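Long-range contacts in N2152 (Neocallimastix frontalis, PDB 5U22), which probably hydrolyses rare arabinosyl substrates with polyspecific activity, as a family 39 glycoside hydrolase with a TIM barrel and a beta sandwich: residues P108-R113 with P148-K153; P70-N75 with A104-G109. One frame throughout, in Å; residues are numbered along the deposited sequence.

Interaction 1 (P108-R113 with P148-K153); sequences PGWPYR and PDVTWK
W110 and T151 meet because each first torsion sends the right group across: the indole swings out with CG anti to the backbone N (chi1 -174°), while T151 holds OG1 between its backbone N and carbonyl carbon (chi1 60°), which places CG2 anti to the carbonyl carbon. That methyl sits over one face of the indole in a CH-pi contact: T151 CG2 lies 3.4 Å from the centroid of the W110 six-membered ring, 13° off its normal. V150 CG1 comes obliquely to W110 CZ2 at 3.8 Å. The other branch of the threonine is turned to Y112, with OG1 in the plane of the phenol ring at its edge, 3.7 Å from CD2; the hydroxyl hydrogen-bonds to E147 O. P111, which follows a cis peptide bond, sets CB against the T151 backbone, 3.6 Å from T151 O, and K153, its chain bent at chi2, crosses the P111 ring at a slant, with CE near P111 CG. A water bridges the backbones, 2.9 Å from Y112 O and 2.7 Å from T151 O. W110 also reaches a bound bis-tris molecule, and N146-E147-P148 fits the Asn-Glu-Pro signature of clan GH-A barrels, so the contact probably lies beside the substrate site. It joins the loop after strand 98-102 to helix 148-151; P148 and the W152 after the helix pack on helix 160-174, P148 and D149 on strand 180-185.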
loop_
_atom_site.group_PDB
_atom_site.type_symbol
_atom_site.label_atom_id
_atom_site.label_comp_id
_atom_site.label_asym_id
_atom_site.label_seq_id
_atom_site.Cartn_x
_atom_site.Cartn_y
_atom_site.Cartn_z
ATOM N N PRO A 108 8.705 -23.746 -2.079
ATOM C CA PRO A 108 7.320 -24.218 -2.111
ATOM C C PRO A 108 6.783 -24.487 -0.713
ATOM O O PRO A 108 7.530 -24.648 0.251
ATOM C CB PRO A 108 7.447 -25.532 -2.892
ATOM C CG PRO A 108 8.752 -26.093 -2.347
ATOM C CD PRO A 108 9.660 -24.871 -2.144
ATOM N N GLY A 109 5.457 -24.547 -0.624
ATOM C CA GLY A 109 4.780 -24.934 0.605
ATOM C C GLY A 109 4.469 -23.753 1.504
ATOM O O GLY A 109 5.124 -22.713 1.468
ATOM N N TRP A 110 3.424 -23.913 2.313
ATOM C CA TRP A 110 3.117 -22.951 3.371
ATOM C C TRP A 110 2.789 -23.700 4.661
ATOM O O TRP A 110 1.778 -24.407 4.729
ATOM C CB TRP A 110 1.955 -22.030 2.986
ATOM C CG TRP A 110 1.728 -20.936 4.001
ATOM C CD1 TRP A 110 0.906 -20.986 5.088
ATOM C CD2 TRP A 110 2.342 -19.638 4.023
ATOM N NE1 TRP A 110 0.964 -19.801 5.785
ATOM C CE2 TRP A 110 1.839 -18.956 5.155
ATOM C CE3 TRP A 110 3.260 -18.984 3.195
ATOM C CZ2 TRP A 110 2.224 -17.647 5.483
ATOM C CZ3 TRP A 110 3.655 -17.683 3.529
ATOM C CH2 TRP A 110 3.131 -17.030 4.663
ATOM N N PRO A 111 3.647 -23.564 5.689
ATOM C CA PRO A 111 4.884 -22.766 5.707
ATOM C C PRO A 111 5.938 -23.238 4.717
ATOM O O PRO A 111 5.954 -24.426 4.390
ATOM C CB PRO A 111 5.382 -22.934 7.139
ATOM C CG PRO A 111 4.129 -23.229 7.931
ATOM C CD PRO A 111 3.349 -24.119 7.020
ATOM N N TYR A 112 6.770 -22.304 4.248
ATOM C CA TYR A 112 7.818 -22.611 3.276
ATOM C C TYR A 112 8.608 -23.845 3.678
ATOM O O TYR A 112 9.007 -24.002 4.835
ATOM C CB TYR A 112 8.782 -21.432 3.132
ATOM C CG TYR A 112 8.123 -20.162 2.658
ATOM C CD1 TYR A 112 7.754 -20.009 1.329
ATOM C CD2 TYR A 112 7.853 -19.118 3.543
ATOM C CE1 TYR A 112 7.139 -18.845 0.888
ATOM C CE2 TYR A 112 7.242 -17.954 3.111
ATOM C CZ TYR A 112 6.882 -17.830 1.783
ATOM O OH TYR A 112 6.264 -16.684 1.336
ATOM N N ARG A 113 8.863 -24.708 2.706
ATOM C CA ARG A 113 9.629 -25.918 2.974
ATOM C C ARG A 113 11.105 -25.571 2.861
ATOM O O ARG A 113 11.651 -25.473 1.761
ATOM C CB ARG A 113 9.215 -27.031 2.019
ATOM C CG ARG A 113 7.854 -27.600 2.370
ATOM C CD ARG A 113 7.709 -29.004 1.835
ATOM N NE ARG A 113 7.473 -28.980 0.401
ATOM C CZ ARG A 113 6.284 -28.757 -0.138
ATOM N NH1 ARG A 113 5.238 -28.532 0.645
ATOM N NH2 ARG A 113 6.141 -28.748 -1.456
ATOM N N PRO A 148 7.880 -14.517 8.989
ATOM C CA PRO A 148 8.606 -15.503 9.799
ATOM C C PRO A 148 7.850 -15.890 11.051
ATOM O O PRO A 148 8.025 -17.014 11.547
ATOM C CB PRO A 148 9.916 -14.777 10.123
ATOM C CG PRO A 148 9.532 -13.301 10.091
ATOM C CD PRO A 148 8.569 -13.214 8.945
ATOM N N ASP A 149 6.996 -14.990 11.565
ATOM C CA ASP A 149 6.179 -15.285 12.734
ATOM C C ASP A 149 5.104 -16.318 12.436
ATOM O O ASP A 149 4.459 -16.807 13.372
ATOM C CB ASP A 149 5.558 -13.992 13.320
ATOM C CG ASP A 149 5.010 -13.027 12.260
ATOM O OD1 ASP A 149 5.193 -13.254 11.049
ATOM O OD2 ASP A 149 4.397 -12.009 12.670
ATOM N N VAL A 150 4.923 -16.673 11.167
ATOM C CA VAL A 150 4.023 -17.734 10.755
ATOM C C VAL A 150 4.787 -18.923 10.182
ATOM O O VAL A 150 4.413 -20.074 10.419
ATOM C CB VAL A 150 2.991 -17.204 9.735
ATOM C CG1 VAL A 150 2.129 -18.336 9.178
ATOM C CG2 VAL A 150 2.113 -16.156 10.370
ATOM N N THR A 151 5.884 -18.670 9.456
ATOM C CA THR A 151 6.476 -19.696 8.603
ATOM C C THR A 151 7.858 -20.178 9.012
ATOM O O THR A 151 8.285 -21.220 8.512
ATOM C CB THR A 151 6.569 -19.207 7.151
ATOM O OG1 THR A 151 7.391 -18.027 7.083
ATOM C CG2 THR A 151 5.193 -18.918 6.620
ATOM N N TRP A 152 8.579 -19.470 9.881
ATOM C CA TRP A 152 9.887 -19.969 10.277
ATOM C C TRP A 152 9.748 -21.006 11.388
ATOM O O TRP A 152 8.983 -20.820 12.336
ATOM C CB TRP A 152 10.817 -18.839 10.728
ATOM C CG TRP A 152 12.206 -19.399 10.812
ATOM C CD1 TRP A 152 12.836 -19.871 11.928
ATOM C CD2 TRP A 152 13.074 -19.678 9.710
ATOM N NE1 TRP A 152 14.070 -20.381 11.592
ATOM C CE2 TRP A 152 14.241 -20.273 10.237
ATOM C CE3 TRP A 152 12.989 -19.460 8.328
ATOM C CZ2 TRP A 152 15.316 -20.641 9.435
ATOM C CZ3 TRP A 152 14.057 -19.833 7.529
ATOM C CH2 TRP A 152 15.202 -20.424 8.083
ATOM N N LYS A 153 10.498 -22.104 11.268
ATOM C CA LYS A 153 10.446 -23.211 12.221
ATOM C C LYS A 153 11.848 -23.488 12.742
ATOM O O LYS A 153 12.789 -23.601 11.951
ATOM C CB LYS A 153 9.879 -24.479 11.571
ATOM C CG LYS A 153 8.489 -24.328 10.963
ATOM C CD LYS A 153 7.461 -23.823 11.982
ATOM C CE LYS A 153 6.097 -23.601 11.318
ATOM N NZ LYS A 153 5.110 -22.980 12.248
HETATM O O HOH W 1 10.158 -22.504 7.018
#

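Interaction 2 (P70-N75 with A104-G109); sequences PARAGN and ADILPG
Two neighbouring parallel strands of the TIM barrel, 66-70 and 98-102, run out into loops that pack together just past the barrel rim, where P70 meets D105 and R72 meets I106. The 3-10 turn carrying D105 is closed by the backbone bond from L107 N to A104 O, 3.0 Å long. From it the D105 CB presses against P70 CB at 3.5 Å. The carboxylate atom D105 OD2 lies 4.0 Å from the same P70 CB but is held by the hydroxyl of Y45. I106 packs against A71 and the aliphatic part of R72. With CG1 anti to the carbonyl carbon (chi1 -73°), its chain runs side by side with R72 in the same direction, and I106 CG1 rests 3.8 Å from R72 CG. I106 CG1 also reaches A71 CB, 4.1 Å away. Past that point the arginine bends (chi2 -67°) and carries its guanidinium off to a salt bridge with D130, so only its aliphatic part serves this packing. Helix 117-134 packs against this patch: F127 lies against A71, S126 against R72 and E123 against I106, while a backbone hydrogen bond between A71 and E102 ties the loop to the end of strand 98-102.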
loop_
_atom_site.group_PDB
_atom_site.type_symbol
_atom_site.label_atom_id
_atom_site.label_comp_id
_atom_site.label_asym_id
_atom_site.label_seq_id
_atom_site.Cartn_x
_atom_site.Cartn_y
_atom_site.Cartn_z
ATOM N N PRO A 70 7.014 -12.593 -6.496
ATOM C CA PRO A 70 7.977 -13.616 -6.077
ATOM C C PRO A 70 9.257 -13.558 -6.891
ATOM O O PRO A 70 9.240 -13.296 -8.094
ATOM C CB PRO A 70 7.230 -14.927 -6.350
ATOM C CG PRO A 70 6.289 -14.568 -7.510
ATOM C CD PRO A 70 5.822 -13.178 -7.145
ATOM N N ALA A 71 10.383 -13.858 -6.229
ATOM C CA ALA A 71 11.660 -13.870 -6.940
ATOM C C ALA A 71 11.682 -14.929 -8.041
ATOM O O ALA A 71 12.335 -14.734 -9.074
ATOM C CB ALA A 71 12.817 -14.092 -5.956
ATOM N N ARG A 72 10.988 -16.054 -7.837
ATOM C CA ARG A 72 10.851 -17.100 -8.839
ATOM C C ARG A 72 9.409 -17.585 -8.866
ATOM O O ARG A 72 8.697 -17.509 -7.865
ATOM C CB ARG A 72 11.770 -18.292 -8.555
ATOM C CG ARG A 72 13.240 -17.962 -8.534
ATOM C CD ARG A 72 13.754 -17.567 -9.913
ATOM N NE ARG A 72 15.194 -17.769 -10.011
ATOM C CZ ARG A 72 15.976 -17.310 -10.990
ATOM N NH1 ARG A 72 15.490 -16.577 -11.983
ATOM N NH2 ARG A 72 17.270 -17.599 -10.971
ATOM N N ALA A 73 8.982 -18.079 -10.022
ATOM C CA ALA A 73 7.664 -18.682 -10.155
ATOM C C ALA A 73 7.773 -19.929 -11.022
ATOM O O ALA A 73 8.708 -20.080 -11.812
ATOM C CB ALA A 73 6.648 -17.700 -10.763
ATOM N N GLY A 74 6.788 -20.808 -10.894
ATOM C CA GLY A 74 6.780 -21.996 -11.728
ATOM C C GLY A 74 7.140 -23.262 -10.984
ATOM O O GLY A 74 6.890 -23.381 -9.783
ATOM N N ASN A 75 7.736 -24.220 -11.696
ATOM C CA ASN A 75 8.010 -25.533 -11.129
ATOM C C ASN A 75 8.847 -25.432 -9.864
ATOM O O ASN A 75 9.939 -24.858 -9.871
ATOM C CB ASN A 75 8.733 -26.401 -12.156
ATOM C CG ASN A 75 8.927 -27.815 -11.666
ATOM O OD1 ASN A 75 7.959 -28.541 -11.471
ATOM N ND2 ASN A 75 10.175 -28.212 -11.457
ATOM N N ALA A 104 11.403 -15.258 -0.470
ATOM C CA ALA A 104 10.865 -16.457 0.172
ATOM C C ALA A 104 10.148 -17.354 -0.824
ATOM O O ALA A 104 10.177 -18.583 -0.691
ATOM C CB ALA A 104 9.907 -16.076 1.306
ATOM N N ASP A 105 9.515 -16.772 -1.837
ATOM C CA ASP A 105 8.687 -17.591 -2.716
ATOM C C ASP A 105 9.505 -18.391 -3.727
ATOM O O ASP A 105 8.924 -19.097 -4.560
ATOM C CB ASP A 105 7.640 -16.720 -3.407
ATOM C CG ASP A 105 6.441 -16.467 -2.514
ATOM O OD1 ASP A 105 6.585 -16.648 -1.285
ATOM O OD2 ASP A 105 5.346 -16.139 -3.026
ATOM N N ILE A 106 10.834 -18.312 -3.664
ATOM C CA ILE A 106 11.669 -19.350 -4.267
ATOM C C ILE A 106 11.222 -20.725 -3.797
ATOM O O ILE A 106 11.303 -21.711 -4.546
ATOM C CB ILE A 106 13.156 -19.105 -3.925
ATOM C CG1 ILE A 106 13.712 -17.920 -4.715
ATOM C CG2 ILE A 106 14.002 -20.378 -4.167
ATOM C CD1 ILE A 106 15.121 -17.568 -4.325
ATOM N N LEU A 107 10.742 -20.817 -2.577
ATOM C CA LEU A 107 10.461 -22.073 -1.882
ATOM C C LEU A 107 8.988 -22.448 -1.964
ATOM O O LEU A 107 8.118 -21.573 -1.882
ATOM C CB LEU A 107 10.858 -21.970 -0.410
ATOM C CG LEU A 107 12.325 -21.618 -0.170
ATOM C CD1 LEU A 107 12.569 -21.501 1.335
ATOM C CD2 LEU A 107 13.248 -22.658 -0.811
ATOM N N PRO A 108 8.705 -23.746 -2.079
ATOM C CA PRO A 108 7.320 -24.218 -2.111
ATOM C C PRO A 108 6.783 -24.487 -0.713
ATOM O O PRO A 108 7.530 -24.648 0.251
ATOM C CB PRO A 108 7.447 -25.532 -2.892
ATOM C CG PRO A 108 8.752 -26.093 -2.347
ATOM C CD PRO A 108 9.660 -24.871 -2.144
ATOM N N GLY A 109 5.457 -24.547 -0.624
ATOM C CA GLY A 109 4.780 -24.934 0.605
ATOM C C GLY A 109 4.469 -23.753 1.504
ATOM O O GLY A 109 5.124 -22.713 1.468
#

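How the interactions relate
From the N terminus, the chain leaves strand 66-70, passes through helix 84-91 and strand 98-102, and returns at 104-109, where interaction 2 closes a loop of 28 intervening residues. Interaction 1 begins on the tail of that segment, sharing P108 and G109, then spans helix 117-134 and strand 139-143 to close a second loop of 34 residues at 148-153. The loops follow one another, neither enclosing nor crossing. A probable hydrogen bond of 2.6 Å from Y112 OH to D105 OD1 couples them directly. Together they link the loops after three successive barrel strands, with the middle loop held from both neighbours.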